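Peptide/nickel transport system substrate-binding protein (Listeria monocytogenes serotype 1/2a, PDB 5KZT) binds peptides and probably delivers them to a membrane transporter for import, as OppA-type solute-binding proteins do. Local coordinates at residues N46-Y50 with I60-A64; W101-D106 with P133-I138; S233-L237 with T248-Y254; S271-F277 with I491-R497; N365-V369 with D395-V399. All coordinates share one frame; numbering follows the deposited sequence. Where two conformers were deposited one is given.

Contact 1: residues N46-Y50 with I60-A64; sequences NEGLY and IAGAA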
# COMPACT_ATOMS: atom_id res chain seq x y z
N ASN A 46 -2.04 16.46 -3.70
CA ASN A 46 -3.48 16.54 -3.67
C ASN A 46 -3.98 16.28 -2.27
O ASN A 46 -3.23 15.82 -1.41
CB ASN A 46 -4.05 15.54 -4.65
CG ASN A 46 -3.73 15.91 -6.08
OD1 ASN A 46 -2.72 15.46 -6.64
ND2 ASN A 46 -4.54 16.77 -6.67
N GLU A 47 -5.25 16.59 -2.04
CA GLU A 47 -5.79 16.55 -0.70
C GLU A 47 -7.29 16.29 -0.73
O GLU A 47 -7.99 16.81 -1.59
CB GLU A 47 -5.47 17.87 0.01
CG GLU A 47 -5.88 17.96 1.48
CD GLU A 47 -5.55 19.31 2.07
OE1 GLU A 47 -4.42 19.49 2.59
OE2 GLU A 47 -6.41 20.21 1.99
N GLY A 48 -7.76 15.47 0.21
CA GLY A 48 -9.19 15.16 0.34
C GLY A 48 -9.85 15.92 1.48
O GLY A 48 -9.36 16.99 1.90
N LEU A 49 -10.94 15.35 1.98
CA LEU A 49 -11.73 15.96 3.05
C LEU A 49 -10.98 15.98 4.37
O LEU A 49 -11.15 16.91 5.14
CB LEU A 49 -13.06 15.25 3.25
CG LEU A 49 -14.00 15.28 2.05
CD1 LEU A 49 -15.14 14.30 2.29
CD2 LEU A 49 -14.53 16.69 1.80
N TYR A 50 -10.16 14.95 4.62
CA TYR A 50 -9.38 14.81 5.83
C TYR A 50 -7.95 14.51 5.43
O TYR A 50 -7.70 14.08 4.32
CB TYR A 50 -9.91 13.67 6.70
CG TYR A 50 -11.15 14.01 7.51
CD1 TYR A 50 -12.39 14.18 6.90
CD2 TYR A 50 -11.08 14.16 8.90
CE1 TYR A 50 -13.52 14.49 7.65
CE2 TYR A 50 -12.19 14.48 9.64
CZ TYR A 50 -13.41 14.63 9.01
OH TYR A 50 -14.49 14.97 9.78
N ILE A 60 -9.74 17.40 9.70
CA ILE A 60 -10.32 18.08 8.56
C ILE A 60 -9.23 18.80 7.75
O ILE A 60 -8.30 19.39 8.31
CB ILE A 60 -11.49 19.02 8.93
CG1 ILE A 60 -11.08 20.14 9.89
CG2 ILE A 60 -12.64 18.20 9.49
CD1 ILE A 60 -12.18 21.13 10.16
N ALA A 61 -9.34 18.67 6.43
CA ALA A 61 -8.41 19.27 5.46
C ALA A 61 -9.24 20.02 4.42
O ALA A 61 -9.40 21.23 4.54
CB ALA A 61 -7.53 18.22 4.84
N GLY A 62 -9.83 19.31 3.44
CA GLY A 62 -10.73 19.94 2.46
C GLY A 62 -12.07 20.34 3.06
O GLY A 62 -12.77 21.20 2.50
N ALA A 63 -12.43 19.73 4.18
CA ALA A 63 -13.65 20.06 4.89
C ALA A 63 -13.37 21.28 5.74
O ALA A 63 -12.35 21.32 6.43
CB ALA A 63 -14.08 18.89 5.76
N ALA A 64 -14.27 22.27 5.67
CA ALA A 64 -14.10 23.55 6.37
C ALA A 64 -14.34 23.44 7.87
O ALA A 64 -13.81 24.24 8.62
CB ALA A 64 -15.03 24.61 5.78

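Contact 2: residues W101-D106 with P133-I138; sequences WRRAVD and PEELGI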
# COMPACT_ATOMS: atom_id res chain seq x y z
N TRP A 101 -15.57 10.26 -6.86
CA TRP A 101 -16.09 9.05 -6.22
C TRP A 101 -16.89 8.22 -7.25
O TRP A 101 -16.75 6.99 -7.30
CB TRP A 101 -16.94 9.39 -5.02
CG TRP A 101 -16.21 10.00 -3.88
CD1 TRP A 101 -15.02 10.69 -3.89
CD2 TRP A 101 -16.67 10.03 -2.54
NE1 TRP A 101 -14.72 11.15 -2.62
CE2 TRP A 101 -15.72 10.75 -1.78
CE3 TRP A 101 -17.78 9.48 -1.90
CZ2 TRP A 101 -15.87 10.95 -0.39
CZ3 TRP A 101 -17.93 9.70 -0.52
CH2 TRP A 101 -16.98 10.42 0.20
N ARG A 102 -17.67 8.88 -8.11
CA ARG A 102 -18.33 8.14 -9.18
C ARG A 102 -17.30 7.50 -10.12
O ARG A 102 -17.47 6.35 -10.54
CB ARG A 102 -19.30 9.03 -9.96
CG ARG A 102 -20.51 9.52 -9.19
CD ARG A 102 -21.35 10.43 -10.06
NE ARG A 102 -22.53 10.94 -9.37
CZ ARG A 102 -23.41 11.81 -9.87
NH1 ARG A 102 -23.30 12.25 -11.12
NH2 ARG A 102 -24.41 12.22 -9.13
N ARG A 103 -16.20 8.21 -10.41
CA ARG A 103 -15.11 7.67 -11.23
C ARG A 103 -14.54 6.40 -10.62
O ARG A 103 -14.27 5.44 -11.34
CB ARG A 103 -13.98 8.69 -11.43
CG ARG A 103 -12.84 8.25 -12.35
CD ARG A 103 -12.01 9.45 -12.78
NE ARG A 103 -10.94 9.09 -13.72
CZ ARG A 103 -9.66 8.91 -13.40
NH1 ARG A 103 -9.21 9.07 -12.15
NH2 ARG A 103 -8.79 8.59 -14.34
N ALA A 104 -14.32 6.41 -9.30
CA ALA A 104 -13.75 5.27 -8.59
C ALA A 104 -14.61 4.02 -8.64
O ALA A 104 -14.05 2.93 -8.72
CB ALA A 104 -13.45 5.62 -7.13
N VAL A 105 -15.93 4.16 -8.58
CA VAL A 105 -16.82 2.98 -8.61
C VAL A 105 -17.23 2.57 -10.03
O VAL A 105 -17.70 1.45 -10.25
CB VAL A 105 -18.08 3.15 -7.72
CG1 VAL A 105 -17.68 3.21 -6.26
CG2 VAL A 105 -18.90 4.38 -8.09
N ASP A 106 -17.04 3.46 -10.98
CA ASP A 106 -17.43 3.20 -12.36
C ASP A 106 -16.68 1.98 -12.89
O ASP A 106 -15.44 1.98 -12.92
CB ASP A 106 -17.14 4.45 -13.21
CG ASP A 106 -17.79 4.40 -14.57
OD1 ASP A 106 -18.04 3.28 -15.10
OD2 ASP A 106 -18.04 5.50 -15.12
N PRO A 133 -23.29 4.56 -11.72
CA PRO A 133 -22.44 5.38 -10.83
C PRO A 133 -23.13 6.59 -10.22
O PRO A 133 -22.86 6.91 -9.06
CB PRO A 133 -21.25 5.74 -11.73
CG PRO A 133 -21.16 4.59 -12.69
CD PRO A 133 -22.58 4.16 -12.95
N GLU A 134 -24.07 7.22 -10.94
CA GLU A 134 -24.82 8.37 -10.38
C GLU A 134 -25.67 8.04 -9.13
O GLU A 134 -26.11 8.94 -8.43
CB GLU A 134 -25.68 9.04 -11.45
CG GLU A 134 -26.87 8.24 -11.94
CD GLU A 134 -27.49 8.82 -13.21
OE1 GLU A 134 -28.73 8.83 -13.32
OE2 GLU A 134 -26.73 9.27 -14.10
N GLU A 135 -25.90 6.76 -8.84
CA GLU A 135 -26.64 6.37 -7.65
C GLU A 135 -25.80 6.34 -6.38
O GLU A 135 -26.34 6.10 -5.31
CB GLU A 135 -27.34 5.02 -7.90
CG GLU A 135 -28.31 5.09 -9.09
CD GLU A 135 -28.99 3.77 -9.38
OE1 GLU A 135 -29.79 3.32 -8.53
OE2 GLU A 135 -28.75 3.18 -10.46
N LEU A 136 -24.50 6.58 -6.48
CA LEU A 136 -23.60 6.53 -5.34
C LEU A 136 -24.04 7.53 -4.27
O LEU A 136 -24.51 8.63 -4.61
CB LEU A 136 -22.16 6.86 -5.78
CG LEU A 136 -21.06 6.65 -4.72
CD1 LEU A 136 -20.95 5.19 -4.28
CD2 LEU A 136 -19.71 7.14 -5.24
N GLY A 137 -23.89 7.16 -3.01
CA GLY A 137 -24.30 7.97 -1.89
C GLY A 137 -23.44 9.18 -1.60
O GLY A 137 -23.00 9.36 -0.48
N ILE A 138 -23.20 10.01 -2.62
CA ILE A 138 -22.60 11.33 -2.44
C ILE A 138 -23.36 12.30 -3.34
O ILE A 138 -23.58 12.01 -4.52
CB ILE A 138 -21.08 11.34 -2.73
CG1 ILE A 138 -20.50 12.74 -2.48
CG2 ILE A 138 -20.75 10.80 -4.14
CD1 ILE A 138 -18.98 12.79 -2.48
O HOH W 1 -23.34 10.29 -6.79
O HOH W 2 -25.24 12.86 -6.63

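Contact 3: residues S233-L237 with T248-Y254; sequences SGTGL and TVLSADY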
# COMPACT_ATOMS: atom_id res chain seq x y z
N SER A 233 22.04 0.40 -1.84
CA SER A 233 22.40 1.18 -0.67
C SER A 233 23.76 1.85 -0.79
O SER A 233 24.00 2.91 -0.20
CB SER A 233 22.37 0.29 0.58
OG SER A 233 21.04 -0.10 0.84
N GLY A 234 24.67 1.23 -1.53
CA GLY A 234 26.00 1.81 -1.77
C GLY A 234 25.92 3.13 -2.50
O GLY A 234 26.55 4.12 -2.10
N THR A 235 25.13 3.17 -3.56
CA THR A 235 24.95 4.38 -4.32
C THR A 235 24.32 5.45 -3.42
O THR A 235 24.81 6.58 -3.36
CB THR A 235 24.08 4.12 -5.56
OG1 THR A 235 24.74 3.16 -6.40
CG2 THR A 235 23.82 5.39 -6.34
N GLY A 236 23.25 5.07 -2.72
CA GLY A 236 22.56 5.95 -1.78
C GLY A 236 23.48 6.52 -0.72
O GLY A 236 23.47 7.72 -0.44
N LEU A 237 24.30 5.65 -0.13
CA LEU A 237 25.22 6.06 0.93
C LEU A 237 26.27 7.07 0.44
O LEU A 237 26.54 8.07 1.12
CB LEU A 237 25.89 4.82 1.54
CG LEU A 237 26.63 4.99 2.86
CD1 LEU A 237 25.78 5.73 3.89
CD2 LEU A 237 27.03 3.62 3.38
N THR A 248 18.71 8.32 3.25
CA THR A 248 18.97 7.19 2.36
C THR A 248 18.67 5.84 3.03
O THR A 248 19.02 5.61 4.17
CB THR A 248 20.42 7.25 1.82
OG1 THR A 248 20.61 6.27 0.80
CG2 THR A 248 21.44 7.03 2.93
N VAL A 249 18.06 4.95 2.27
CA VAL A 249 17.69 3.63 2.78
C VAL A 249 18.92 2.74 2.87
O VAL A 249 19.74 2.73 1.96
CB VAL A 249 16.70 2.91 1.84
CG1 VAL A 249 16.33 1.54 2.42
CG2 VAL A 249 15.46 3.74 1.60
N LEU A 250 19.03 1.98 3.97
CA LEU A 250 20.12 1.04 4.20
C LEU A 250 19.54 -0.36 4.27
O LEU A 250 18.61 -0.59 5.00
CB LEU A 250 20.82 1.30 5.54
CG LEU A 250 21.37 2.72 5.76
CD1 LEU A 250 21.77 2.88 7.22
CD2 LEU A 250 22.53 3.00 4.84
N SER A 251 20.13 -1.29 3.55
CA SER A 251 19.67 -2.66 3.58
C SER A 251 20.82 -3.62 3.87
O SER A 251 21.99 -3.28 3.64
CB SER A 251 19.01 -2.97 2.25
OG SER A 251 18.91 -4.35 2.09
N ALA A 252 20.49 -4.79 4.44
CA ALA A 252 21.43 -5.88 4.68
C ALA A 252 22.71 -5.38 5.38
O ALA A 252 22.61 -4.70 6.40
CB ALA A 252 21.72 -6.63 3.36
N ASP A 253 23.90 -5.65 4.85
CA ASP A 253 25.14 -5.23 5.51
C ASP A 253 25.31 -3.71 5.65
O ASP A 253 25.97 -3.26 6.58
CB ASP A 253 26.37 -5.85 4.83
CG ASP A 253 26.34 -7.35 4.84
OD1 ASP A 253 25.93 -7.94 5.87
OD2 ASP A 253 26.70 -7.96 3.81
N TYR A 254 24.74 -2.93 4.75
CA TYR A 254 24.79 -1.48 4.89
C TYR A 254 24.02 -0.98 6.13
O TYR A 254 24.43 0.00 6.75
CB TYR A 254 24.26 -0.78 3.64
CG TYR A 254 25.18 -0.87 2.47
CD1 TYR A 254 26.26 0.02 2.34
CD2 TYR A 254 25.00 -1.84 1.48
CE1 TYR A 254 27.12 -0.06 1.26
CE2 TYR A 254 25.86 -1.92 0.39
CZ TYR A 254 26.92 -1.02 0.29
OH TYR A 254 27.79 -1.08 -0.78
O HOH W 3 22.07 4.09 1.31
O HOH W 4 25.33 -1.13 -2.84

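Contact 4: residues S271-F277 with I491-R497; sequences STFYIKF and IQPLYQR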
# COMPACT_ATOMS: atom_id res chain seq x y z
N SER A 271 3.68 -3.10 8.03
CA SER A 271 3.41 -3.72 6.75
C SER A 271 3.87 -5.16 6.82
O SER A 271 4.80 -5.48 7.57
CB SER A 271 4.15 -2.96 5.66
OG SER A 271 3.63 -1.64 5.58
N THR A 272 3.20 -6.02 6.06
CA THR A 272 3.51 -7.44 6.00
C THR A 272 3.91 -7.82 4.58
O THR A 272 3.20 -7.47 3.62
CB THR A 272 2.29 -8.26 6.42
OG1 THR A 272 1.92 -7.88 7.75
CG2 THR A 272 2.60 -9.77 6.36
N PHE A 273 5.04 -8.51 4.45
CA PHE A 273 5.49 -9.06 3.19
C PHE A 273 5.21 -10.56 3.21
O PHE A 273 5.42 -11.23 4.22
CB PHE A 273 6.97 -8.76 2.96
CG PHE A 273 7.20 -7.47 2.25
CD1 PHE A 273 7.06 -6.26 2.93
CD2 PHE A 273 7.45 -7.44 0.89
CE1 PHE A 273 7.24 -5.05 2.27
CE2 PHE A 273 7.64 -6.24 0.23
CZ PHE A 273 7.53 -5.05 0.92
N TYR A 274 4.67 -11.05 2.10
CA TYR A 274 4.18 -12.41 2.04
C TYR A 274 4.40 -12.96 0.66
O TYR A 274 4.49 -12.21 -0.31
CB TYR A 274 2.71 -12.49 2.43
CG TYR A 274 1.79 -11.52 1.71
CD1 TYR A 274 1.57 -10.25 2.23
CD2 TYR A 274 1.16 -11.87 0.51
CE1 TYR A 274 0.74 -9.34 1.60
CE2 TYR A 274 0.32 -10.95 -0.14
CZ TYR A 274 0.11 -9.70 0.42
OH TYR A 274 -0.69 -8.76 -0.18
N ILE A 275 4.44 -14.28 0.61
CA ILE A 275 4.48 -15.01 -0.65
C ILE A 275 3.04 -15.16 -1.15
O ILE A 275 2.18 -15.68 -0.43
CB ILE A 275 5.07 -16.43 -0.48
CG1 ILE A 275 6.45 -16.40 0.19
CG2 ILE A 275 5.12 -17.16 -1.82
CD1 ILE A 275 7.54 -15.77 -0.62
N LYS A 276 2.80 -14.74 -2.39
CA LYS A 276 1.55 -15.05 -3.10
C LYS A 276 1.68 -16.30 -3.97
O LYS A 276 2.62 -16.44 -4.75
CB LYS A 276 1.13 -13.87 -3.96
CG LYS A 276 0.71 -12.65 -3.16
CD LYS A 276 0.18 -11.53 -4.04
CE LYS A 276 -1.22 -11.81 -4.53
NZ LYS A 276 -1.72 -10.63 -5.25
N PHE A 277 0.69 -17.19 -3.88
CA PHE A 277 0.65 -18.43 -4.65
C PHE A 277 -0.43 -18.32 -5.72
O PHE A 277 -1.62 -18.48 -5.42
CB PHE A 277 0.30 -19.59 -3.72
CG PHE A 277 1.35 -19.87 -2.68
CD1 PHE A 277 2.62 -20.32 -3.05
CD2 PHE A 277 1.07 -19.74 -1.32
CE1 PHE A 277 3.59 -20.59 -2.09
CE2 PHE A 277 2.04 -20.03 -0.36
CZ PHE A 277 3.30 -20.44 -0.75
N ILE A 491 -1.62 -17.76 1.16
CA ILE A 491 -0.36 -16.98 1.12
C ILE A 491 0.53 -17.43 2.26
O ILE A 491 0.09 -18.17 3.12
CB ILE A 491 -0.61 -15.48 1.31
CG1 ILE A 491 -1.31 -15.20 2.65
CG2 ILE A 491 -1.43 -14.93 0.16
CD1 ILE A 491 -1.25 -13.77 3.05
N GLN A 492 1.77 -16.96 2.27
CA GLN A 492 2.69 -17.22 3.39
C GLN A 492 3.34 -15.93 3.85
O GLN A 492 4.28 -15.45 3.22
CB GLN A 492 3.76 -18.27 3.02
CG GLN A 492 4.85 -18.53 4.08
CD GLN A 492 4.33 -18.95 5.46
OE1 GLN A 492 3.36 -18.39 5.96
NE2 GLN A 492 4.98 -19.95 6.08
N PRO A 493 2.86 -15.36 4.97
CA PRO A 493 3.60 -14.26 5.59
C PRO A 493 5.07 -14.61 5.84
O PRO A 493 5.38 -15.71 6.30
CB PRO A 493 2.85 -14.03 6.89
CG PRO A 493 1.43 -14.39 6.53
CD PRO A 493 1.58 -15.60 5.65
N LEU A 494 5.96 -13.68 5.52
CA LEU A 494 7.40 -13.89 5.65
C LEU A 494 7.97 -12.97 6.71
O LEU A 494 8.62 -13.44 7.63
CB LEU A 494 8.10 -13.68 4.31
CG LEU A 494 8.87 -14.89 3.80
CD1 LEU A 494 9.28 -14.74 2.35
CD2 LEU A 494 10.09 -15.16 4.69
N TYR A 495 7.72 -11.66 6.58
CA TYR A 495 8.20 -10.68 7.56
C TYR A 495 7.31 -9.46 7.74
O TYR A 495 6.53 -9.10 6.86
CB TYR A 495 9.63 -10.24 7.22
CG TYR A 495 9.83 -9.43 5.94
CD1 TYR A 495 10.11 -10.05 4.73
CD2 TYR A 495 9.82 -8.04 5.96
CE1 TYR A 495 10.35 -9.32 3.57
CE2 TYR A 495 10.06 -7.30 4.81
CZ TYR A 495 10.32 -7.94 3.62
OH TYR A 495 10.54 -7.19 2.47
N GLN A 496 7.46 -8.85 8.91
CA GLN A 496 6.82 -7.59 9.25
C GLN A 496 7.87 -6.54 9.00
O GLN A 496 8.97 -6.60 9.59
CB GLN A 496 6.41 -7.57 10.72
CG GLN A 496 5.57 -8.75 11.15
CD GLN A 496 5.27 -8.71 12.63
OE1 GLN A 496 4.62 -7.77 13.10
NE2 GLN A 496 5.78 -9.70 13.39
N ARG A 497 7.57 -5.58 8.14
CA ARG A 497 8.62 -4.71 7.60
C ARG A 497 8.97 -3.53 8.50
O ARG A 497 8.09 -2.82 8.97
CB ARG A 497 8.21 -4.21 6.23
CG ARG A 497 9.36 -3.73 5.35
CD ARG A 497 9.34 -2.25 5.10
NE ARG A 497 8.39 -1.79 4.11
CZ ARG A 497 8.60 -1.68 2.78
NH1 ARG A 497 7.62 -1.22 2.01
NH2 ARG A 497 9.74 -2.03 2.20
O HOH W 5 5.68 -4.15 10.18

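Contact 5: residues N365-V369 with D395-V399; sequences NEITV and DGLTV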
# COMPACT_ATOMS: atom_id res chain seq x y z
N ASN A 365 7.73 -35.99 -10.43
CA ASN A 365 8.95 -36.09 -9.60
C ASN A 365 9.67 -34.76 -9.42
O ASN A 365 10.47 -34.60 -8.50
CB ASN A 365 9.98 -37.05 -10.22
CG ASN A 365 9.34 -38.29 -10.80
OD1 ASN A 365 8.23 -38.67 -10.41
ND2 ASN A 365 10.03 -38.94 -11.73
N GLU A 366 9.45 -33.84 -10.36
CA GLU A 366 10.09 -32.53 -10.36
C GLU A 366 9.09 -31.45 -10.76
O GLU A 366 8.06 -31.74 -11.38
CB GLU A 366 11.31 -32.53 -11.29
CG GLU A 366 11.02 -32.81 -12.76
CD GLU A 366 12.07 -33.73 -13.40
OE1 GLU A 366 13.29 -33.45 -13.25
OE2 GLU A 366 11.67 -34.73 -14.04
N ILE A 367 9.38 -30.22 -10.35
CA ILE A 367 8.55 -29.03 -10.64
C ILE A 367 9.51 -27.87 -10.85
O ILE A 367 10.46 -27.72 -10.07
CB ILE A 367 7.58 -28.72 -9.46
CG1 ILE A 367 6.38 -29.68 -9.47
CG2 ILE A 367 7.07 -27.28 -9.51
CD1 ILE A 367 5.54 -29.66 -8.21
N THR A 368 9.27 -27.08 -11.90
CA THR A 368 9.90 -25.75 -12.09
C THR A 368 8.85 -24.67 -11.89
O THR A 368 7.77 -24.76 -12.45
CB THR A 368 10.49 -25.58 -13.51
OG1 THR A 368 11.46 -26.61 -13.73
CG2 THR A 368 11.17 -24.21 -13.68
N VAL A 369 9.17 -23.67 -11.08
CA VAL A 369 8.33 -22.49 -10.94
C VAL A 369 9.18 -21.25 -10.92
O VAL A 369 10.33 -21.29 -10.48
CB VAL A 369 7.42 -22.53 -9.68
CG1 VAL A 369 6.27 -23.50 -9.89
CG2 VAL A 369 8.22 -22.86 -8.42
N ASP A 395 13.49 -31.55 -2.69
CA ASP A 395 14.18 -32.28 -3.76
C ASP A 395 13.32 -32.35 -5.01
O ASP A 395 12.17 -32.78 -4.94
CB ASP A 395 14.52 -33.72 -3.33
CG ASP A 395 15.52 -33.79 -2.17
OD1 ASP A 395 16.25 -32.82 -1.91
OD2 ASP A 395 15.57 -34.85 -1.51
N GLY A 396 13.90 -31.96 -6.15
CA GLY A 396 13.19 -31.91 -7.43
C GLY A 396 12.54 -30.57 -7.74
O GLY A 396 11.84 -30.44 -8.74
N LEU A 397 12.75 -29.56 -6.90
CA LEU A 397 12.20 -28.23 -7.14
C LEU A 397 13.28 -27.34 -7.75
O LEU A 397 14.38 -27.23 -7.20
CB LEU A 397 11.67 -27.62 -5.84
CG LEU A 397 11.05 -26.22 -5.94
CD1 LEU A 397 9.78 -26.21 -6.78
CD2 LEU A 397 10.75 -25.66 -4.56
N THR A 398 12.97 -26.77 -8.91
CA THR A 398 13.74 -25.70 -9.51
C THR A 398 12.93 -24.43 -9.33
O THR A 398 11.71 -24.43 -9.56
CB THR A 398 13.98 -25.91 -11.01
OG1 THR A 398 14.69 -27.13 -11.21
CG2 THR A 398 14.80 -24.79 -11.61
N VAL A 399 13.59 -23.36 -8.91
CA VAL A 399 12.99 -22.02 -8.80
C VAL A 399 13.76 -21.07 -9.72
O VAL A 399 14.95 -20.82 -9.49
CB VAL A 399 13.02 -21.52 -7.35
CG1 VAL A 399 12.47 -20.10 -7.26
CG2 VAL A 399 12.23 -22.47 -6.45

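Contact 1: residues N46-Y50 with I60-A64
The carbonyl oxygen L49 O is gripped by two amides of the facing loop, A61 N at 2.8 Å and A63 N at 3.2 Å. A61 N comes in from above the carbonyl plane, whereas A63 N lies only slightly tilted out of it, so the two donors reach the same oxygen at different heights. One residue earlier, G62 N donates to G48 O over 2.8 Å; the donor sits in the carbonyl plane, but the N-H is noticeably bent (137°). Loop 60-64 thus curls its amides round two successive carbonyls of loop 46-50, and G62, with no side chain, lets G48 O come close to its amide nitrogen. Beside this hub, the extended side chain of E47 runs along A61, its CD 3.6 Å from A61 CB. A chi1 of -176° carries the carboxylate past the methyl to Y214 and W215, the hydrogen-bond partners of OE1 and OE2. At the other end Y50 and I60 form an antiparallel non-hydrogen-bonded pair. The tyrosine CB leaves away from the 60-64 loop, yet the ring swings back under I60, whose CG2 stands over one face, 4.1 Å from the ring centroid, in a CH-pi contact. L49 turns its own side chain the other way, onto F161 and I78. With every cross-loop hydrogen bond made by main-chain atoms, the union depends on backbone shape more than on side-chain identity, while the buried carboxylate of E47 draws on partners beyond it.

Contact 2: residues W101-D106 with P133-I138
With chi1 at -178° and an extended chi2, I138 sends CD1 out over the indole of W101, which its own chi1 of -67° turns toward the isoleucine. CD1 lands over the six-membered ring, 3.6 Å from its centroid and only 14° off the normal, a well-centred CH-pi contact in which the two side chains cross at about a right angle. L136 CD2 packs against W101 CB at 3.6 Å and, less closely, against V105 CG2.

R102 makes the polar side. Its chain is fully extended and lies along the backbone of the 3-10 segment 133-135, CG 3.5 Å from P133 O, with E134 CA over one face of the guanidinium. The carboxylate of E134 does not close on it: R102 NH1 and E134 OE2 remain 5.4 Å apart. The arginine is instead tied to I138 O through solvent. Water 1, in the guanidinium plane at its edge, accepts from R102 NE at 2.8 Å and can donate to I138 O. Water 2 donates to I138 O at 2.8 Å and takes a weak bond from R102 NH2. At the end of the helix, D106 CG rests 3.9 Å from P133 CG, while D106 OD1 is hydrogen-bonded to N108 N.

The end of helix 94-105 is thereby laid against the loop leading into strand 138-140. Helix 123-127 covers L136, V105 and P133 through I126, the neighbouring strand 145-149 backs I138 with L146 and V148, and F117 and F166 meet the W101 indole edge-to-face.

Contact 3: residues S233-L237 with T248-Y254
Y254 lays one face of its ring over the first turn of helix 233-241, with S233 C above the ring centre and G234 N 3.7 Å above the plane nearer the rim. S233 CB closes on the same ring, 3.5 Å from Y254 CD2, and the missing side chain of G234 leaves room for the phenol oxygen, Y254 OH standing 3.5 Å from G234 CA. L237 comes in differently: its CD2 reaches the ring edge near the plane, 3.8 Å from Y254 CD1, the two side chains slanting across each other. Through its other methyl L237 reaches L250 more loosely.

The hydroxyl of S233 points to the strand. Turned there by a chi1 of -67°, OG sits between V249 O, to which it gives a weak bond, and S251 N, from which it accepts another weak one at 3.1 Å. Farther along, T248 turns OG1 towards the bare CA of G236, 3.2 Å away. Water 3 bridges helix and strand, accepting from T248 OG1 and donating to S233 O and V249 O. Water 4 accepts from G234 N at 2.8 Å and makes a weak bond to Y254 OH.

The short helix and strand segments run roughly antiparallel, at 141°, 7.7 Å apart at closest approach. After helix 233-241 the chain reverses, and strand 247-250 returns along it while pairing with strand 491-503: the arrangement is the helix-on-strand packing of an alpha/beta domain, with the helix laid against the large mixed sheet.

Contact 4: residues S271-F277 with I491-R497
F273 and Y495 pack most densely, side by side and pointing the same way. Their rings are nearly parallel, planes 2° apart, but slid so that they barely overlap: Y495 OH sits over the centre of the F273 face, and F273 CB over Y495, 3.6 Å from its centroid. Chi1 of 67° in Y495 holds the phenol over this neighbour. On the other face of the sheet, I491 CD1 stands above the Y274 ring, 4.0 Å from CD2.

The pairing is antiparallel and broken by a classic beta bulge, where L494 and Y495 both face F273. F273 O accepts from L494 N at 2.8 Å and, weakly, from Y495 N, while F273 N donates almost straight to Y495 O. Beyond it, I275 and Q492 exchange two bonds.

The S271-R497 end is the watered side. R497 N donates soundly to S271 O, which also takes a bond from water 5 at 3.1 Å. R497 bends its chain so that F273 CE1 lies over the guanidinium face, 3.7 Å from CZ. The bound peptide lies here: S271 OG hydrogen-bonds an acidic side chain of it, Y495 OH a basic one and R497 NH2 its backbone.

Contact 5: residues N365-V369 with D395-V399
Strands 367-369 and 397-399 run parallel at 15°, and their amides and carbonyls reach across in turn: I367 N to G396 O and T398 N to I367 O, each at 2.9 Å, then V369 N to T398 O at 3.1 Å. On the buried face L397 carries the contact. Chi1 of -180° swings its CG to the far side from the amide nitrogen and places CD1 4.0 Å from I367 CG2 and at the same distance from V369 CG2, so one methyl reaches both neighbours on the opposite strand. V399 extends this row, more loosely, against V369. The strands are the two arms of a beta-alpha-beta unit whose connecting helix, 377-393, bonds the V399 backbone through Q387 and Q391. Helix 348-362 covers I367 and L397 with W355. The opposite face is polar and more open to solvent: T368 and T398 lie side by side with matching rotamers, and T368 OG1 touches T398 CB at 3.8 Å. Where the second strand begins, G396 adopts a positive phi (92°) and turns its carbonyl to I367 N. E366 CB passes 3.3 Å from that oxygen, while the glutamate chain bends away from the other strand.

Contacts 1 and 4 are buried, but contact 4 lies nearest the chain's centre and borders the bound peptide, whereas the centre of contact 1 is about 33 Å from that of contact 4 and its loops are held by amides. Contacts 3, 4 and 5 all reach the large mixed sheet: contact 4 pairs two of its long strands, contact 5 is nested in the loop that contact 4 closes and joins strands nearer the surface, and contact 3 lays a helix along strand 247-250, a neighbour of 491-503. Contact 2, on the far side of the centre from contacts 3 and 4, relies on apolar side chains and water bridges, as does contact 3, while contact 5 rests on backbone bonds and methyl packing.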